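Local coordinates for protein N-glycosylase/DNA lyase (PDB 3FHF) that belongs to the helix-hairpin-helix clan of DNA glycosylases and folds as a single, strand-free chain of packed helices, at residues C51-N56 with L88-Y93; G134-S139 with R177-I182; Q31-F36 with L142-Y147. All coordinates share one frame; numbering follows the deposited sequence.

Contact 1 of 3, residues C51-N56 with L88-Y93; sequences CILTAN and LGHRFY
H90 points the edge of its imidazole at the last turn of helix 41-54. Its NE2 donates to L53 O at 3.0 Å with an N-H...O angle of 153°, and the acceptor lies close to the ring plane. The donor in turn sits in the carbonyl plane on a lone pair of L53 O, so both flat groups are met edge-on. Because H90 CG stands anti to the backbone N (chi1 -153°), the ring extends across the gap, and its CD2 passes 4.0 Å from L53 CD2. The other ring nitrogen is also engaged: F92 N donates to H90 ND1 at 3.0 Å, again in the ring plane. With one bond at each nitrogen the rotation of this buried ring is fixed, and F57 stacks on it. The backbone around H90 is a compact connection: G89, at positive phi, closes helix 78-87 in a Schellman motif, H90 to Y93 form a type I beta turn, and F92 is the N-cap residue of helix 93-103. This short connection between two helices thus sets H90 against the end of a third. Further out, N56 CB comes within 3.7 Å of F92 CE1. R91 turns a guanidinium edge to N56 O, but NH2 stays 3.6 Å from it. A water bridges this exposed margin, donating to N56 O at 3.1 Å and accepting from R91 N at 2.9 Å and R91 NE at 3.0 Å.

Contact 2 of 3, residues G134-S139 with R177-I182; sequences GYKEAS and RKYLEI
Y179 reaches from helix 176-192 to the first turn of helix 135-144, the segment axes inclined at 50°. Its chi1 of -163° puts CG anti to the backbone N, and the ring runs under Y135 CB. Y135 CB lies over one ring face, 3.6 Å from the Y179 centroid and 18° off the normal, a CH-pi contact in which Y179 CD2 is the nearest ring atom at 3.5 Å. The two tyrosine rings meet obliquely. Y179 CE2 passes 3.6 Å from K136 N, while CE1, across the ring from CE2, comes 3.7 Å from S139 OG, and CZ lies 3.7 Å from Y135 O. At the tip, OH touches K136 CA at 3.4 Å, donates to A151 O and accepts from I153 N in the loop before helix 155-163. L180 CD1 approaches Y135 CE2 at 4.2 Å. G134 is the N-cap of helix 135-144, in what is probably the hairpin of the family's helix-hairpin-helix motif, with helix 119-129 as its first arm. S139 OG donates to Y135 O at 2.6 Å and also bonds R123 of helix 119-129. The chemistry implies a contact carried by carbon against an aromatic face, with the buried phenol oxygen satisfied by a neighbouring loop.

Contact 3 of 3, residues Q31-F36 with L142-Y147; sequences QEFKSF and LRNVGY
F33 offers one face of its ring to N144 and packs against the guanidinium of R143, the three flat groups lying nearly parallel. N144 OD1 hangs 3.8 Å from F33 CZ, displaced toward the ring rim, and N144 CA adds a CH-pi contact 4.2 Å from the centroid. The ring and guanidinium planes are 10° apart. F33 CE2 lies over a face of the guanidinium and comes 3.2 Å from R143 NE, a tight approach in which only part of the ring overlaps the group. This is the packing of helix 22-34 against the C-terminal end of helix 135-144, where a Schellman motif with G146 at positive phi stops the helix. The edge of the guanidinium is spoken for by its own neighbour: R143 NE and NH2 reach N144 OD1 at 2.8 Å and 3.0 Å, a side-on grip of two nitrogens on one oxygen. Bends at chi2 and chi3 fold the arginine back to make this possible, and N144 OD1 lies in the guanidinium plane, so the two N-H groups meet it edge-on. Each residue also has a second partner: R143 NH1 forms a salt bridge with D201, and N144 ND2 donates to the C-terminal carboxylate of K214. F36 is set differently. The F36 and V145 side chains cross at about a right angle, with F36 CD1 3.9 Å from V145 CG1, and W44 of helix 41-54 meets the F36 ring edge-to-face. Where the backbones come nearest, K34 CA is only 4.1 Å from G146 CA, a spacing helped by the glycine having no side chain. K34 itself starts away from the turn but bends at chi2, bringing NZ, which also pairs with D148, to 3.1 Å from G146 O, at a C=O...N angle of 161°.

Contacts 2 and 3 share helix 135-144, using its first turn and its C-terminal end respectively, while contact 1 joins helix 41-54 to a loop and lies further from the chain centre. All three are partly buried, but contact 1 alone among them has exposed residues at its margin, and there a water mediates. Its interior rests on one imidazole bonded at both nitrogens; contact 2 relies on an aromatic face, and contact 3 combines nearly parallel flat groups with a lysine bond to a helix end. Contacts 1 and 2 touch where T54 packs on K136. In sequence, contact 1 is nested within the loop closed by contact 3, whereas the segments of contacts 2 and 3 alternate.

Contact 1 of 3, residues C51-N56 with L88-Y93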
loop_
_atom_site.group_PDB
_atom_site.type_symbol
_atom_site.label_atom_id
_atom_site.label_comp_id
_atom_site.label_asym_id
_atom_site.label_seq_id
_atom_site.Cartn_x
_atom_site.Cartn_y
_atom_site.Cartn_z
ATOM N N CYS A 51 5.805 -1.333 5.023
ATOM C CA CYS A 51 5.300 -2.036 3.850
ATOM C C CYS A 51 5.994 -3.379 3.641
ATOM O O CYS A 51 5.377 -4.331 3.175
ATOM C CB CYS A 51 5.432 -1.149 2.611
ATOM S SG CYS A 51 4.345 0.308 2.670
ATOM N N ILE A 52 7.273 -3.460 3.987
ATOM C CA ILE A 52 7.986 -4.727 3.857
ATOM C C ILE A 52 7.372 -5.742 4.826
ATOM O O ILE A 52 7.323 -6.938 4.544
ATOM C CB ILE A 52 9.482 -4.574 4.194
ATOM C CG1 ILE A 52 10.204 -3.857 3.058
ATOM C CG2 ILE A 52 10.108 -5.948 4.442
ATOM C CD1 ILE A 52 11.695 -3.660 3.303
ATOM N N LEU A 53 6.894 -5.252 5.966
ATOM C CA LEU A 53 6.302 -6.112 6.988
ATOM C C LEU A 53 4.833 -6.493 6.771
ATOM O O LEU A 53 4.365 -7.488 7.331
ATOM C CB LEU A 53 6.428 -5.445 8.361
ATOM C CG LEU A 53 7.829 -5.159 8.898
ATOM C CD1 LEU A 53 7.708 -4.361 10.191
ATOM C CD2 LEU A 53 8.578 -6.475 9.143
ATOM N N THR A 54 4.118 -5.707 5.968
ATOM C CA THR A 54 2.694 -5.933 5.700
ATOM C C THR A 54 2.283 -7.339 5.252
ATOM O O THR A 54 1.309 -7.892 5.768
ATOM C CB THR A 54 2.165 -4.919 4.647
ATOM O OG1 THR A 54 2.192 -3.598 5.201
ATOM C CG2 THR A 54 0.736 -5.260 4.233
ATOM N N ALA A 55 3.008 -7.904 4.291
ATOM C CA ALA A 55 2.690 -9.235 3.778
ATOM C C ALA A 55 2.556 -10.278 4.884
ATOM O O ALA A 55 3.450 -10.432 5.717
ATOM C CB ALA A 55 3.755 -9.675 2.779
ATOM N N ASN A 56 1.429 -10.987 4.884
ATOM C CA ASN A 56 1.159 -12.028 5.874
ATOM C C ASN A 56 1.072 -11.436 7.272
ATOM O O ASN A 56 1.443 -12.086 8.248
ATOM C CB ASN A 56 2.267 -13.086 5.844
ATOM C CG ASN A 56 2.477 -13.670 4.466
ATOM O OD1 ASN A 56 1.598 -14.341 3.921
ATOM N ND2 ASN A 56 3.646 -13.416 3.889
ATOM N N LEU A 88 7.699 -9.936 18.433
ATOM C CA LEU A 88 6.571 -9.046 18.218
ATOM C C LEU A 88 5.412 -9.733 17.504
ATOM O O LEU A 88 4.360 -9.128 17.295
ATOM C CB LEU A 88 7.021 -7.797 17.452
ATOM C CG LEU A 88 7.829 -6.814 18.308
ATOM C CD1 LEU A 88 8.406 -5.705 17.447
ATOM C CD2 LEU A 88 6.928 -6.240 19.392
ATOM N N GLY A 89 5.605 -10.995 17.131
ATOM C CA GLY A 89 4.538 -11.736 16.479
ATOM C C GLY A 89 4.642 -12.026 14.990
ATOM O O GLY A 89 3.829 -12.784 14.460
ATOM N N HIS A 90 5.621 -11.447 14.303
ATOM C CA HIS A 90 5.749 -11.689 12.872
ATOM C C HIS A 90 6.289 -13.087 12.589
ATOM O O HIS A 90 7.349 -13.469 13.085
ATOM C CB HIS A 90 6.656 -10.643 12.220
ATOM C CG HIS A 90 6.351 -10.409 10.772
ATOM N ND1 HIS A 90 6.427 -11.407 9.824
ATOM C CD2 HIS A 90 5.935 -9.298 10.116
ATOM C CE1 HIS A 90 6.070 -10.922 8.647
ATOM N NE2 HIS A 90 5.766 -9.645 8.797
ATOM N N ARG A 91 5.555 -13.842 11.777
ATOM C CA ARG A 91 5.948 -15.203 11.436
ATOM C C ARG A 91 7.148 -15.286 10.499
ATOM O O ARG A 91 7.859 -16.287 10.492
ATOM C CB ARG A 91 4.766 -15.948 10.817
ATOM C CG ARG A 91 3.583 -16.119 11.753
ATOM C CD ARG A 91 2.433 -16.797 11.034
ATOM N NE ARG A 91 1.959 -15.987 9.917
ATOM C CZ ARG A 91 1.151 -16.428 8.959
ATOM N NH1 ARG A 91 0.724 -17.684 8.976
ATOM N NH2 ARG A 91 0.766 -15.613 7.986
ATOM N N PHE A 92 7.376 -14.244 9.706
ATOM C CA PHE A 92 8.509 -14.245 8.783
ATOM C C PHE A 92 9.631 -13.329 9.253
ATOM O O PHE A 92 10.318 -12.707 8.441
ATOM C CB PHE A 92 8.058 -13.827 7.380
ATOM C CG PHE A 92 7.062 -14.767 6.759
ATOM C CD1 PHE A 92 5.722 -14.729 7.129
ATOM C CD2 PHE A 92 7.475 -15.723 5.833
ATOM C CE1 PHE A 92 4.803 -15.632 6.587
ATOM C CE2 PHE A 92 6.565 -16.630 5.286
ATOM C CZ PHE A 92 5.228 -16.584 5.665
ATOM N N TYR A 93 9.827 -13.270 10.567
ATOM C CA TYR A 93 10.854 -12.419 11.155
ATOM C C TYR A 93 12.227 -12.534 10.501
ATOM O O TYR A 93 12.913 -11.529 10.312
ATOM C CB TYR A 93 10.982 -12.694 12.661
ATOM C CG TYR A 93 11.307 -14.131 13.035
ATOM C CD1 TYR A 93 10.349 -15.141 12.925
ATOM C CD2 TYR A 93 12.569 -14.474 13.523
ATOM C CE1 TYR A 93 10.637 -16.457 13.295
ATOM C CE2 TYR A 93 12.869 -15.786 13.896
ATOM C CZ TYR A 93 11.898 -16.770 13.780
ATOM O OH TYR A 93 12.192 -18.062 14.150
HETATM O O HOH W 1 2.958 -13.278 10.613
#

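Contact 2 of 3, residues G134-S139 with R177-I182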
loop_
_atom_site.group_PDB
_atom_site.type_symbol
_atom_site.label_atom_id
_atom_site.label_comp_id
_atom_site.label_asym_id
_atom_site.label_seq_id
_atom_site.Cartn_x
_atom_site.Cartn_y
_atom_site.Cartn_z
ATOM N N GLY A 134 7.568 -5.982 -3.985
ATOM C CA GLY A 134 7.007 -6.281 -5.292
ATOM C C GLY A 134 6.156 -5.093 -5.722
ATOM O O GLY A 134 6.174 -4.053 -5.048
ATOM N N TYR A 135 5.406 -5.218 -6.817
ATOM C CA TYR A 135 4.581 -4.094 -7.262
ATOM C C TYR A 135 3.532 -3.675 -6.241
ATOM O O TYR A 135 3.240 -2.481 -6.100
ATOM C CB TYR A 135 3.913 -4.382 -8.615
ATOM C CG TYR A 135 4.781 -3.954 -9.780
ATOM C CD1 TYR A 135 5.790 -4.786 -10.266
ATOM C CD2 TYR A 135 4.668 -2.672 -10.321
ATOM C CE1 TYR A 135 6.674 -4.350 -11.256
ATOM C CE2 TYR A 135 5.549 -2.223 -11.308
ATOM C CZ TYR A 135 6.549 -3.067 -11.766
ATOM O OH TYR A 135 7.442 -2.619 -12.712
ATOM N N LYS A 136 2.974 -4.639 -5.519
ATOM C CA LYS A 136 1.967 -4.308 -4.514
ATOM C C LYS A 136 2.593 -3.523 -3.366
ATOM O O LYS A 136 2.040 -2.505 -2.943
ATOM C CB LYS A 136 1.305 -5.574 -3.974
ATOM C CG LYS A 136 0.183 -5.332 -2.953
ATOM C CD LYS A 136 0.709 -4.962 -1.569
ATOM C CE LYS A 136 -0.408 -4.950 -0.535
ATOM N NZ LYS A 136 0.081 -4.498 0.791
ATOM N N GLU A 137 3.736 -3.994 -2.864
ATOM C CA GLU A 137 4.416 -3.326 -1.760
ATOM C C GLU A 137 4.937 -1.941 -2.120
ATOM O O GLU A 137 4.892 -1.023 -1.297
ATOM C CB GLU A 137 5.581 -4.169 -1.240
ATOM C CG GLU A 137 5.155 -5.437 -0.522
ATOM C CD GLU A 137 4.820 -6.580 -1.470
ATOM O OE1 GLU A 137 4.283 -7.598 -0.984
ATOM O OE2 GLU A 137 5.094 -6.467 -2.684
ATOM N N ALA A 138 5.438 -1.801 -3.344
ATOM C CA ALA A 138 5.967 -0.535 -3.825
ATOM C C ALA A 138 4.839 0.489 -3.941
ATOM O O ALA A 138 5.001 1.653 -3.576
ATOM C CB ALA A 138 6.637 -0.735 -5.187
ATOM N N SER A 139 3.701 0.046 -4.465
ATOM C CA SER A 139 2.543 0.905 -4.626
ATOM C C SER A 139 2.023 1.344 -3.257
ATOM O O SER A 139 1.657 2.501 -3.055
ATOM C CB SER A 139 1.439 0.151 -5.374
ATOM O OG SER A 139 1.922 -0.342 -6.615
ATOM N N ARG A 177 3.295 -6.355 -16.274
ATOM C CA ARG A 177 2.250 -6.205 -17.276
ATOM C C ARG A 177 0.843 -6.389 -16.727
ATOM O O ARG A 177 -0.057 -5.614 -17.038
ATOM C CB ARG A 177 2.473 -7.209 -18.410
ATOM C CG ARG A 177 1.396 -7.184 -19.487
ATOM C CD ARG A 177 1.495 -8.406 -20.388
ATOM N NE ARG A 177 1.392 -9.643 -19.619
ATOM C CZ ARG A 177 0.312 -10.016 -18.942
ATOM N NH1 ARG A 177 -0.771 -9.251 -18.937
ATOM N NH2 ARG A 177 0.319 -11.150 -18.255
ATOM N N LYS A 178 0.652 -7.431 -15.925
ATOM C CA LYS A 178 -0.664 -7.719 -15.367
ATOM C C LYS A 178 -1.047 -6.717 -14.284
ATOM O O LYS A 178 -2.214 -6.357 -14.143
ATOM C CB LYS A 178 -0.688 -9.134 -14.783
ATOM C CG LYS A 178 -2.072 -9.608 -14.355
ATOM C CD LYS A 178 -3.031 -9.658 -15.538
ATOM C CE LYS A 178 -4.403 -10.181 -15.123
ATOM N NZ LYS A 178 -5.350 -10.271 -16.280
ATOM N N TYR A 179 -0.059 -6.270 -13.519
ATOM C CA TYR A 179 -0.331 -5.320 -12.452
ATOM C C TYR A 179 -0.840 -4.012 -13.035
ATOM O O TYR A 179 -1.860 -3.486 -12.596
ATOM C CB TYR A 179 0.930 -5.082 -11.611
ATOM C CG TYR A 179 0.639 -4.454 -10.264
ATOM C CD1 TYR A 179 0.387 -3.087 -10.147
ATOM C CD2 TYR A 179 0.575 -5.237 -9.112
ATOM C CE1 TYR A 179 0.076 -2.511 -8.906
ATOM C CE2 TYR A 179 0.265 -4.671 -7.865
ATOM C CZ TYR A 179 0.019 -3.307 -7.771
ATOM O OH TYR A 179 -0.290 -2.748 -6.538
ATOM N N LEU A 180 -0.138 -3.495 -14.039
ATOM C CA LEU A 180 -0.528 -2.243 -14.679
ATOM C C LEU A 180 -1.872 -2.372 -15.359
ATOM O O LEU A 180 -2.628 -1.406 -15.443
ATOM C CB LEU A 180 0.515 -1.809 -15.716
ATOM C CG LEU A 180 1.810 -1.174 -15.205
ATOM C CD1 LEU A 180 2.520 -2.134 -14.274
ATOM C CD2 LEU A 180 2.700 -0.807 -16.390
ATOM N N GLU A 181 -2.164 -3.567 -15.860
ATOM C CA GLU A 181 -3.431 -3.809 -16.533
ATOM C C GLU A 181 -4.586 -3.719 -15.539
ATOM O O GLU A 181 -5.586 -3.048 -15.794
ATOM C CB GLU A 181 -3.416 -5.190 -17.194
ATOM C CG GLU A 181 -4.708 -5.559 -17.895
ATOM C CD GLU A 181 -4.645 -6.938 -18.529
ATOM O OE1 GLU A 181 -3.748 -7.164 -19.370
ATOM O OE2 GLU A 181 -5.490 -7.796 -18.188
ATOM N N ILE A 182 -4.447 -4.396 -14.403
ATOM C CA ILE A 182 -5.497 -4.373 -13.389
ATOM C C ILE A 182 -5.587 -3.001 -12.718
ATOM O O ILE A 182 -6.662 -2.568 -12.316
ATOM C CB ILE A 182 -5.263 -5.474 -12.338
ATOM C CG1 ILE A 182 -5.467 -6.844 -12.996
ATOM C CG2 ILE A 182 -6.207 -5.293 -11.160
ATOM C CD1 ILE A 182 -5.266 -8.007 -12.076
#

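Contact 3 of 3, residues Q31-F36 with L142-Y147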
loop_
_atom_site.group_PDB
_atom_site.type_symbol
_atom_site.label_atom_id
_atom_site.label_comp_id
_atom_site.label_asym_id
_atom_site.label_seq_id
_atom_site.Cartn_x
_atom_site.Cartn_y
_atom_site.Cartn_z
ATOM N N GLN A 31 -4.479 13.176 3.861
ATOM C CA GLN A 31 -3.649 14.327 4.177
ATOM C C GLN A 31 -2.427 13.908 4.981
ATOM O O GLN A 31 -1.345 14.457 4.801
ATOM C CB GLN A 31 -4.457 15.387 4.937
ATOM C CG GLN A 31 -5.396 16.154 4.030
ATOM C CD GLN A 31 -4.733 16.545 2.713
ATOM O OE1 GLN A 31 -4.963 15.919 1.675
ATOM N NE2 GLN A 31 -3.898 17.575 2.752
ATOM N N GLU A 32 -2.593 12.932 5.863
ATOM C CA GLU A 32 -1.465 12.454 6.651
ATOM C C GLU A 32 -0.400 11.848 5.724
ATOM O O GLU A 32 0.796 12.012 5.962
ATOM C CB GLU A 32 -1.943 11.440 7.698
ATOM C CG GLU A 32 -3.029 12.030 8.604
ATOM C CD GLU A 32 -3.542 11.072 9.671
ATOM O OE1 GLU A 32 -3.417 9.846 9.496
ATOM O OE2 GLU A 32 -4.088 11.560 10.687
ATOM N N PHE A 33 -0.825 11.158 4.664
ATOM C CA PHE A 33 0.137 10.581 3.715
ATOM C C PHE A 33 0.867 11.723 3.008
ATOM O O PHE A 33 2.080 11.682 2.827
ATOM C CB PHE A 33 -0.562 9.723 2.648
ATOM C CG PHE A 33 -1.322 8.544 3.201
ATOM C CD1 PHE A 33 -0.911 7.912 4.361
ATOM C CD2 PHE A 33 -2.439 8.048 2.530
ATOM C CE1 PHE A 33 -1.594 6.801 4.855
ATOM C CE2 PHE A 33 -3.136 6.933 3.014
ATOM C CZ PHE A 33 -2.715 6.312 4.176
ATOM N N LYS A 34 0.112 12.741 2.608
ATOM C CA LYS A 34 0.671 13.898 1.919
ATOM C C LYS A 34 1.688 14.648 2.768
ATOM O O LYS A 34 2.601 15.282 2.232
ATOM C CB LYS A 34 -0.437 14.870 1.512
ATOM C CG LYS A 34 -1.346 14.375 0.407
ATOM C CD LYS A 34 -0.642 14.385 -0.933
ATOM C CE LYS A 34 -1.577 13.941 -2.042
ATOM N NZ LYS A 34 -0.938 14.121 -3.370
ATOM N N SER A 35 1.526 14.594 4.084
ATOM C CA SER A 35 2.447 15.295 4.968
ATOM C C SER A 35 3.878 14.749 4.878
ATOM O O SER A 35 4.826 15.406 5.306
ATOM C CB SER A 35 1.945 15.256 6.419
ATOM O OG SER A 35 2.167 13.997 7.036
ATOM N N PHE A 36 4.044 13.555 4.314
ATOM C CA PHE A 36 5.383 12.988 4.182
ATOM C C PHE A 36 6.286 13.845 3.303
ATOM O O PHE A 36 7.508 13.714 3.345
ATOM C CB PHE A 36 5.312 11.556 3.642
ATOM C CG PHE A 36 5.157 10.527 4.719
ATOM C CD1 PHE A 36 6.270 9.860 5.226
ATOM C CD2 PHE A 36 3.910 10.279 5.282
ATOM C CE1 PHE A 36 6.144 8.967 6.283
ATOM C CE2 PHE A 36 3.773 9.387 6.339
ATOM C CZ PHE A 36 4.891 8.728 6.844
ATOM N N LEU A 142 4.416 4.005 -1.867
ATOM C CA LEU A 142 4.241 5.287 -2.534
ATOM C C LEU A 142 2.938 5.976 -2.130
ATOM O O LEU A 142 2.897 7.204 -1.955
ATOM C CB LEU A 142 4.318 5.099 -4.047
ATOM C CG LEU A 142 5.716 4.691 -4.542
ATOM C CD1 LEU A 142 5.661 4.366 -6.014
ATOM C CD2 LEU A 142 6.719 5.824 -4.284
ATOM N N ARG A 143 1.876 5.194 -1.974
ATOM C CA ARG A 143 0.587 5.749 -1.552
ATOM C C ARG A 143 0.755 6.326 -0.135
ATOM O O ARG A 143 0.346 7.461 0.152
ATOM C CB ARG A 143 -0.486 4.645 -1.532
ATOM C CG ARG A 143 -1.962 5.131 -1.467
ATOM C CD ARG A 143 -2.341 5.674 -0.086
ATOM N NE ARG A 143 -2.243 4.645 0.949
ATOM C CZ ARG A 143 -3.159 3.703 1.158
ATOM N NH1 ARG A 143 -4.251 3.662 0.408
ATOM N NH2 ARG A 143 -2.977 2.794 2.106
ATOM N N ASN A 144 1.376 5.546 0.744
ATOM C CA ASN A 144 1.555 5.966 2.125
ATOM C C ASN A 144 2.459 7.184 2.347
ATOM O O ASN A 144 2.423 7.794 3.418
ATOM C CB ASN A 144 1.999 4.764 2.973
ATOM C CG ASN A 144 0.837 3.821 3.276
ATOM O OD1 ASN A 144 -0.209 3.902 2.645
ATOM N ND2 ASN A 144 1.019 2.935 4.243
ATOM N N VAL A 145 3.248 7.555 1.341
ATOM C CA VAL A 145 4.089 8.732 1.474
ATOM C C VAL A 145 3.591 9.872 0.599
ATOM O O VAL A 145 4.325 10.814 0.321
ATOM C CB VAL A 145 5.590 8.432 1.175
ATOM C CG1 VAL A 145 6.106 7.396 2.175
ATOM C CG2 VAL A 145 5.778 7.965 -0.260
ATOM N N GLY A 146 2.343 9.771 0.142
ATOM C CA GLY A 146 1.770 10.860 -0.629
ATOM C C GLY A 146 1.448 10.796 -2.109
ATOM O O GLY A 146 0.980 11.798 -2.652
ATOM N N TYR A 147 1.681 9.674 -2.781
ATOM C CA TYR A 147 1.376 9.628 -4.205
ATOM C C TYR A 147 -0.046 9.121 -4.422
ATOM O O TYR A 147 -0.511 8.230 -3.721
ATOM C CB TYR A 147 2.434 8.794 -4.933
ATOM C CG TYR A 147 3.794 9.464 -4.873
ATOM C CD1 TYR A 147 4.119 10.517 -5.739
ATOM C CD2 TYR A 147 4.726 9.103 -3.901
ATOM C CE1 TYR A 147 5.344 11.200 -5.630
ATOM C CE2 TYR A 147 5.949 9.772 -3.783
ATOM C CZ TYR A 147 6.248 10.818 -4.648
ATOM O OH TYR A 147 7.445 11.480 -4.509
#